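PDB 5Y2A: insect group II chitinase from Ostrinia furnacalis, which hydrolyses the beta-1,4-glycosidic bonds of chitin and is represented here by its second catalytic domain, of glycoside hydrolase family 18. Local coordinates for residues D26-P29 / E30-T33; L282-Y285 / E286-R290; D322-A325 / R326-A329. All blocks are in the same frame, centred on the assembly; numbering follows the deposited sequence.

How the interactions relate
The three contacts follow one another along the chain, none nested or crossing, and each is local: interaction 1 closes a turn, interaction 2 caps a helix start, and interaction 3 lies within the first turns of a helix. Interaction 1 (26-33) shapes the connection between strands 4-10 and 34-42, the first two of the parallel barrel strands. Interaction 2 (282-290) joins strand 281-283 to helix 284-292, between barrel strand 241-254 and helix 322-334. Interaction 3 (322-329) begins helix 322-334, which leads to the last barrel strand, 339-343. Interactions 2 and 3 come within about 5 Å between nearest atoms, without touching. Helix 361-371 links interactions 1 and 3, packing against L31 and R326 respectively.

Interaction 1. Residues D26-P29 / E30-T33; sequences DINP and ELCT
N28 meets the residues after it with both of its oxygens directly, and with ND2 through a water. Its side-chain OD1 accepts from E30 N at 3.2 Å, a rather bent bond (137°) whose donor stands above the amide plane, while its main-chain O takes L31 N at 3.0 Å in a straighter one. ND2 is occupied too: it donates to a water 3.2 Å away, and that same water donates to E30 OE1 at 2.6 Å, so amide and carboxylate are bridged, their planes 33° apart. With CG anti to the backbone N (chi1 -177°), the amide folds back over the turn, its OD1 beside E30 and its ND2 beside L31, where ND2 lies 3.6 Å from CD1. This is an Asx turn with proline at its second position, merged with the main-chain turn that N28 O closes. P29 fits because its ring fixes phi near the value the turn needs, and having no N-H it leaves no donor to satisfy. One step on, P29 O accepts from C32 N at 3.3 Å, repeating the three-residue spacing of a short 3-10 turn. Parts of the chain farther off take up other groups of the turn: L31 O receives N367 ND2 and the L31 side chain rests on L363 and T364, all from helix 361-371. The sulfur of C32 is bound in a disulfide to C7 of strand 4-10, and T33 OG1 is paired with V5 N of the same strand.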
loop_
_atom_site.group_PDB
_atom_site.type_symbol
_atom_site.label_atom_id
_atom_site.label_comp_id
_atom_site.label_asym_id
_atom_site.label_seq_id
_atom_site.Cartn_x
_atom_site.Cartn_y
_atom_site.Cartn_z
ATOM N N ASP A 26 21.029 6.446 -14.153
ATOM C CA ASP A 26 20.236 5.871 -15.230
ATOM C C ASP A 26 19.514 6.923 -16.063
ATOM O O ASP A 26 19.015 6.596 -17.146
ATOM C CB ASP A 26 19.211 4.873 -14.663
ATOM C CG ASP A 26 19.870 3.641 -14.066
ATOM O OD1 ASP A 26 20.478 2.859 -14.827
ATOM O OD2 ASP A 26 19.793 3.464 -12.833
ATOM N N ILE A 27 19.438 8.169 -15.596
ATOM C CA ILE A 27 18.773 9.206 -16.379
ATOM C C ILE A 27 19.564 9.457 -17.654
ATOM O O ILE A 27 20.790 9.617 -17.624
ATOM C CB ILE A 27 18.619 10.498 -15.564
ATOM C CG1 ILE A 27 17.770 10.266 -14.317
ATOM C CG2 ILE A 27 17.979 11.588 -16.424
ATOM C CD1 ILE A 27 17.836 11.414 -13.324
ATOM N N ASN A 28 18.867 9.467 -18.788
ATOM C CA ASN A 28 19.449 9.920 -20.043
ATOM C C ASN A 28 18.978 11.352 -20.264
ATOM O O ASN A 28 17.834 11.562 -20.704
ATOM C CB ASN A 28 19.022 9.016 -21.205
ATOM C CG ASN A 28 19.666 9.408 -22.531
ATOM O OD1 ASN A 28 20.261 10.475 -22.664
ATOM N ND2 ASN A 28 19.547 8.533 -23.517
ATOM N N PRO A 29 19.801 12.367 -19.975
ATOM C CA PRO A 29 19.311 13.754 -20.050
ATOM C C PRO A 29 18.953 14.197 -21.454
ATOM O O PRO A 29 18.180 15.153 -21.605
ATOM C CB PRO A 29 20.476 14.576 -19.477
ATOM C CG PRO A 29 21.679 13.737 -19.730
ATOM C CD PRO A 29 21.221 12.300 -19.594
ATOM N N GLU A 30 19.476 13.531 -22.484
ATOM C CA GLU A 30 19.100 13.862 -23.852
ATOM C C GLU A 30 17.622 13.616 -24.118
ATOM O O GLU A 30 17.076 14.169 -25.075
ATOM C CB GLU A 30 19.920 13.022 -24.835
ATOM C CG GLU A 30 21.360 13.455 -25.004
ATOM C CD GLU A 30 22.105 12.573 -25.992
ATOM O OE1 GLU A 30 21.634 11.445 -26.256
ATOM O OE2 GLU A 30 23.159 13.005 -26.503
ATOM N N LEU A 31 16.964 12.802 -23.294
ATOM C CA LEU A 31 15.575 12.424 -23.511
ATOM C C LEU A 31 14.589 13.273 -22.715
ATOM O O LEU A 31 13.393 12.964 -22.705
ATOM C CB LEU A 31 15.393 10.944 -23.166
ATOM C CG LEU A 31 16.117 9.956 -24.085
ATOM C CD1 LEU A 31 15.922 8.512 -23.617
ATOM C CD2 LEU A 31 15.643 10.126 -25.526
ATOM N N CYS A 32 15.057 14.328 -22.051
ATOM C CA CYS A 32 14.198 15.197 -21.258
ATOM C C CYS A 32 14.563 16.645 -21.533
ATOM O O CYS A 32 15.737 16.965 -21.717
ATOM C CB CYS A 32 14.348 14.925 -19.753
ATOM S SG CYS A 32 14.107 13.202 -19.274
ATOM N N THR A 33 13.558 17.520 -21.547
ATOM C CA THR A 33 13.837 18.948 -21.461
ATOM C C THR A 33 13.770 19.440 -20.026
ATOM O O THR A 33 14.475 20.388 -19.656
ATOM C CB THR A 33 12.850 19.749 -22.318
ATOM O OG1 THR A 33 11.520 19.595 -21.801
ATOM C CG2 THR A 33 12.884 19.268 -23.764
HETATM O O HOH W 1 20.493 9.159 -26.516
#

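Interaction 2. Residues L282-Y285 / E286-R290; sequences LSFY and EICER
S283 and E286 face each other in a reciprocal pair of bonds. With OG set between its backbone N and carbonyl carbon (chi1 71°), the S283 hydroxyl accepts from E286 N at 3.0 Å. E286, extended beyond CG, reciprocates, its OE1 accepting from S283 N at 2.9 Å on the anti side; a weak bond from S283 OG to OE1 adds grip. T276 OG1 also binds OE1, and E275 N binds OE2, so this buried carboxylate is held at both oxygens. With an alanine in place of E286, S283 N, E275 N and T276 OG1 would probably lose their carboxylate partner, and the helix start its tie to residues 275 and 276. The Y285 ring lies alongside the E286 chain, and S283 OG sits 3.0 Å above the centre of one ring face. F284, its CG anti to the backbone N (chi1 -177°), presents one ring face to C288 SG, which is offset toward the rim, 4.0 Å from the centroid and 23° off the normal. This is a sulfur-aromatic contact; the sulfur, also joined to C355 in a disulfide, is polarisable and sits well over a phenyl face. L282 meets R290 at about a right angle, its CD2 over the centre of one guanidinium face and its CD1 3.7 Å from R290 NE. That guanidinium is fixed by NH1 donating to E286 O at 3.1 Å, on the face opposite the one R290 N uses. L282 CB touches I287 CG1, and both residues pack on V317 of strand 315-318. The S283-E286 pair is a capping box, with S283 as N-cap where strand 281-283 passes into helix 284-292, in what is probably the alpha+beta insertion between the seventh barrel strand and its helix, as in many family 18 chitinases.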
loop_
_atom_site.group_PDB
_atom_site.type_symbol
_atom_site.label_atom_id
_atom_site.label_comp_id
_atom_site.label_asym_id
_atom_site.label_seq_id
_atom_site.Cartn_x
_atom_site.Cartn_y
_atom_site.Cartn_z
ATOM N N LEU A 282 1.673 -2.552 -12.757
ATOM C CA LEU A 282 2.779 -3.224 -13.438
ATOM C C LEU A 282 3.514 -2.202 -14.289
ATOM O O LEU A 282 2.877 -1.432 -15.015
ATOM C CB LEU A 282 2.292 -4.381 -14.331
ATOM C CG LEU A 282 1.666 -5.620 -13.675
ATOM C CD1 LEU A 282 1.057 -6.542 -14.735
ATOM C CD2 LEU A 282 2.699 -6.378 -12.839
ATOM N N SER A 283 4.843 -2.190 -14.197
ATOM C CA SER A 283 5.632 -1.336 -15.074
ATOM C C SER A 283 5.506 -1.813 -16.513
ATOM O O SER A 283 5.131 -2.959 -16.784
ATOM C CB SER A 283 7.105 -1.346 -14.660
ATOM O OG SER A 283 7.700 -2.605 -14.958
ATOM N N PHE A 284 5.832 -0.922 -17.447
ATOM C CA PHE A 284 5.817 -1.320 -18.850
ATOM C C PHE A 284 6.742 -2.507 -19.090
ATOM O O PHE A 284 6.392 -3.426 -19.838
ATOM C CB PHE A 284 6.203 -0.151 -19.758
ATOM C CG PHE A 284 6.135 -0.493 -21.231
ATOM C CD1 PHE A 284 4.934 -0.892 -21.810
ATOM C CD2 PHE A 284 7.272 -0.445 -22.024
ATOM C CE1 PHE A 284 4.867 -1.218 -23.156
ATOM C CE2 PHE A 284 7.209 -0.770 -23.378
ATOM C CZ PHE A 284 6.005 -1.158 -23.941
ATOM N N TYR A 285 7.920 -2.520 -18.451
ATOM C CA TYR A 285 8.840 -3.628 -18.689
ATOM C C TYR A 285 8.330 -4.929 -18.072
ATOM O O TYR A 285 8.571 -6.007 -18.627
ATOM C CB TYR A 285 10.255 -3.287 -18.194
ATOM C CG TYR A 285 10.433 -3.006 -16.712
ATOM C CD1 TYR A 285 10.571 -4.047 -15.795
ATOM C CD2 TYR A 285 10.522 -1.702 -16.240
ATOM C CE1 TYR A 285 10.755 -3.790 -14.436
ATOM C CE2 TYR A 285 10.710 -1.435 -14.886
ATOM C CZ TYR A 285 10.831 -2.488 -13.993
ATOM O OH TYR A 285 11.021 -2.229 -12.648
ATOM N N GLU A 286 7.611 -4.857 -16.945
ATOM C CA GLU A 286 6.982 -6.064 -16.411
ATOM C C GLU A 286 5.900 -6.580 -17.357
ATOM O O GLU A 286 5.685 -7.792 -17.471
ATOM C CB GLU A 286 6.402 -5.784 -15.020
ATOM C CG GLU A 286 7.471 -5.606 -13.944
ATOM C CD GLU A 286 6.917 -5.111 -12.613
ATOM O OE1 GLU A 286 5.998 -4.260 -12.604
ATOM O OE2 GLU A 286 7.421 -5.565 -11.563
ATOM N N ILE A 287 5.203 -5.675 -18.035
ATOM C CA ILE A 287 4.216 -6.096 -19.023
ATOM C C ILE A 287 4.905 -6.745 -20.218
ATOM O O ILE A 287 4.416 -7.737 -20.774
ATOM C CB ILE A 287 3.351 -4.894 -19.436
ATOM C CG1 ILE A 287 2.536 -4.394 -18.241
ATOM C CG2 ILE A 287 2.442 -5.246 -20.606
ATOM C CD1 ILE A 287 1.917 -3.044 -18.478
ATOM N N CYS A 288 6.049 -6.196 -20.634
ATOM C CA CYS A 288 6.811 -6.789 -21.730
ATOM C C CYS A 288 7.220 -8.216 -21.398
ATOM O O CYS A 288 7.078 -9.124 -22.225
ATOM C CB CYS A 288 8.050 -5.941 -22.025
ATOM S SG CYS A 288 7.714 -4.482 -23.016
ATOM N N GLU A 289 7.746 -8.432 -20.193
ATOM C CA GLU A 289 8.126 -9.783 -19.796
ATOM C C GLU A 289 6.937 -10.730 -19.879
ATOM O O GLU A 289 7.071 -11.873 -20.328
ATOM C CB GLU A 289 8.705 -9.783 -18.381
ATOM C CG GLU A 289 9.110 -11.177 -17.915
ATOM C CD GLU A 289 9.679 -11.188 -16.517
ATOM O OE1 GLU A 289 9.931 -10.095 -15.967
ATOM O OE2 GLU A 289 9.877 -12.293 -15.966
ATOM N N ARG A 290 5.761 -10.272 -19.446
ATOM C CA ARG A 290 4.580 -11.129 -19.484
ATOM C C ARG A 290 4.194 -11.481 -20.917
ATOM O O ARG A 290 3.868 -12.637 -21.215
ATOM C CB ARG A 290 3.431 -10.449 -18.749
ATOM C CG ARG A 290 3.636 -10.498 -17.246
ATOM C CD ARG A 290 2.881 -9.434 -16.482
ATOM N NE ARG A 290 2.922 -9.761 -15.056
ATOM C CZ ARG A 290 4.018 -9.687 -14.303
ATOM N NH1 ARG A 290 5.176 -9.269 -14.822
ATOM N NH2 ARG A 290 3.954 -10.029 -13.022
#

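Interaction 3. Residues D322-A325 / R326-A329; sequences DFMA and RHKA
F323 and R326 lie side by side, with ring and guanidinium almost perpendicular, 89° between planes. The ring edge at CD1 meets one guanidinium face, CD1 lying 3.7 Å from R326 NH2, which is near the ring plane. The bend at chi3 (70°) turns the R326 end back along the helix, where NE donates to a water (2.8 Å) that donates to F323 O. M324 curls through its bends at chi2 and chi3 to lay CG 3.7 Å from K328 CE, and its SD lies obliquely 5.1 Å from the H327 ring centroid. A flexible thioether suits this spot between an alkyl chain and a ring. Successive backbone bonds, such as R326 N to D322 O at 2.8 Å, set the spacing. Further out, K328 NZ forms a salt bridge with D320 and bonds A209 O, which steers its extended chain, while D322 is anchored by T365 and by C379 N. H327 NE2 is bonded to the OH of Y212, one of the residues around the bound N-acetylglucosamine, probably an N-linked sugar rather than substrate. These are the first two turns of helix 322-334 in the TIM barrel, packed by R326 and A329 against helix 361-371.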
loop_
_atom_site.group_PDB
_atom_site.type_symbol
_atom_site.label_atom_id
_atom_site.label_comp_id
_atom_site.label_asym_id
_atom_site.label_seq_id
_atom_site.Cartn_x
_atom_site.Cartn_y
_atom_site.Cartn_z
ATOM N N ASP A 322 4.185 1.560 -27.425
ATOM C CA ASP A 322 4.869 2.504 -28.307
ATOM C C ASP A 322 3.901 3.247 -29.213
ATOM O O ASP A 322 4.027 4.460 -29.407
ATOM C CB ASP A 322 5.904 1.770 -29.157
ATOM C CG ASP A 322 7.306 2.044 -28.715
ATOM O OD1 ASP A 322 7.480 2.996 -27.931
ATOM O OD2 ASP A 322 8.232 1.328 -29.149
ATOM N N PHE A 323 2.918 2.537 -29.775
ATOM C CA PHE A 323 2.017 3.163 -30.734
ATOM C C PHE A 323 1.131 4.206 -30.069
ATOM O O PHE A 323 0.877 5.266 -30.646
ATOM C CB PHE A 323 1.169 2.101 -31.433
ATOM C CG PHE A 323 1.943 1.267 -32.403
ATOM C CD1 PHE A 323 2.209 1.734 -33.680
ATOM C CD2 PHE A 323 2.436 0.027 -32.029
ATOM C CE1 PHE A 323 2.937 0.971 -34.573
ATOM C CE2 PHE A 323 3.164 -0.741 -32.917
ATOM C CZ PHE A 323 3.413 -0.267 -34.196
ATOM N N MET A 324 0.637 3.927 -28.862
ATOM C CA MET A 324 -0.197 4.929 -28.211
ATOM C C MET A 324 0.636 6.072 -27.647
ATOM O O MET A 324 0.185 7.225 -27.666
ATOM C CB MET A 324 -1.062 4.302 -27.114
ATOM C CG MET A 324 -2.045 5.303 -26.493
ATOM S SD MET A 324 -3.083 6.142 -27.721
ATOM C CE MET A 324 -4.442 4.976 -27.883
ATOM N N ALA A 325 1.846 5.783 -27.154
ATOM C CA ALA A 325 2.753 6.857 -26.759
ATOM C C ALA A 325 3.059 7.770 -27.941
ATOM O O ALA A 325 3.056 8.999 -27.802
ATOM C CB ALA A 325 4.044 6.277 -26.174
ATOM N N ARG A 326 3.296 7.188 -29.119
ATOM C CA ARG A 326 3.503 8.000 -30.316
ATOM C C ARG A 326 2.271 8.836 -30.626
ATOM O O ARG A 326 2.370 10.046 -30.864
ATOM C CB ARG A 326 3.840 7.109 -31.511
ATOM C CG ARG A 326 4.195 7.892 -32.779
ATOM C CD ARG A 326 4.426 6.959 -33.965
ATOM N NE ARG A 326 3.183 6.330 -34.407
ATOM C CZ ARG A 326 3.104 5.393 -35.349
ATOM N NH1 ARG A 326 4.201 4.963 -35.959
ATOM N NH2 ARG A 326 1.926 4.886 -35.684
ATOM N N HIS A 327 1.092 8.207 -30.616
ATOM C CA HIS A 327 -0.121 8.942 -30.955
ATOM C C HIS A 327 -0.345 10.113 -30.011
ATOM O O HIS A 327 -0.724 11.206 -30.444
ATOM C CB HIS A 327 -1.345 8.028 -30.923
ATOM C CG HIS A 327 -2.616 8.744 -31.256
ATOM N ND1 HIS A 327 -2.965 9.071 -32.548
ATOM C CD2 HIS A 327 -3.593 9.249 -30.464
ATOM C CE1 HIS A 327 -4.117 9.718 -32.542
ATOM N NE2 HIS A 327 -4.517 9.844 -31.290
ATOM N N LYS A 328 -0.138 9.900 -28.709
ATOM C CA LYS A 328 -0.396 10.976 -27.763
ATOM C C LYS A 328 0.583 12.125 -27.950
ATOM O O LYS A 328 0.204 13.296 -27.803
ATOM C CB LYS A 328 -0.365 10.422 -26.339
ATOM C CG LYS A 328 -1.591 9.560 -26.054
ATOM C CD LYS A 328 -1.569 8.945 -24.659
ATOM C CE LYS A 328 -2.893 8.217 -24.385
ATOM N NZ LYS A 328 -2.918 7.581 -23.031
ATOM N N ALA A 329 1.827 11.814 -28.315
ATOM C CA ALA A 329 2.782 12.865 -28.636
ATOM C C ALA A 329 2.390 13.586 -29.919
ATOM O O ALA A 329 2.527 14.809 -30.014
ATOM C CB ALA A 329 4.188 12.271 -28.751
HETATM O O HOH W 2 0.687 6.093 -33.213
#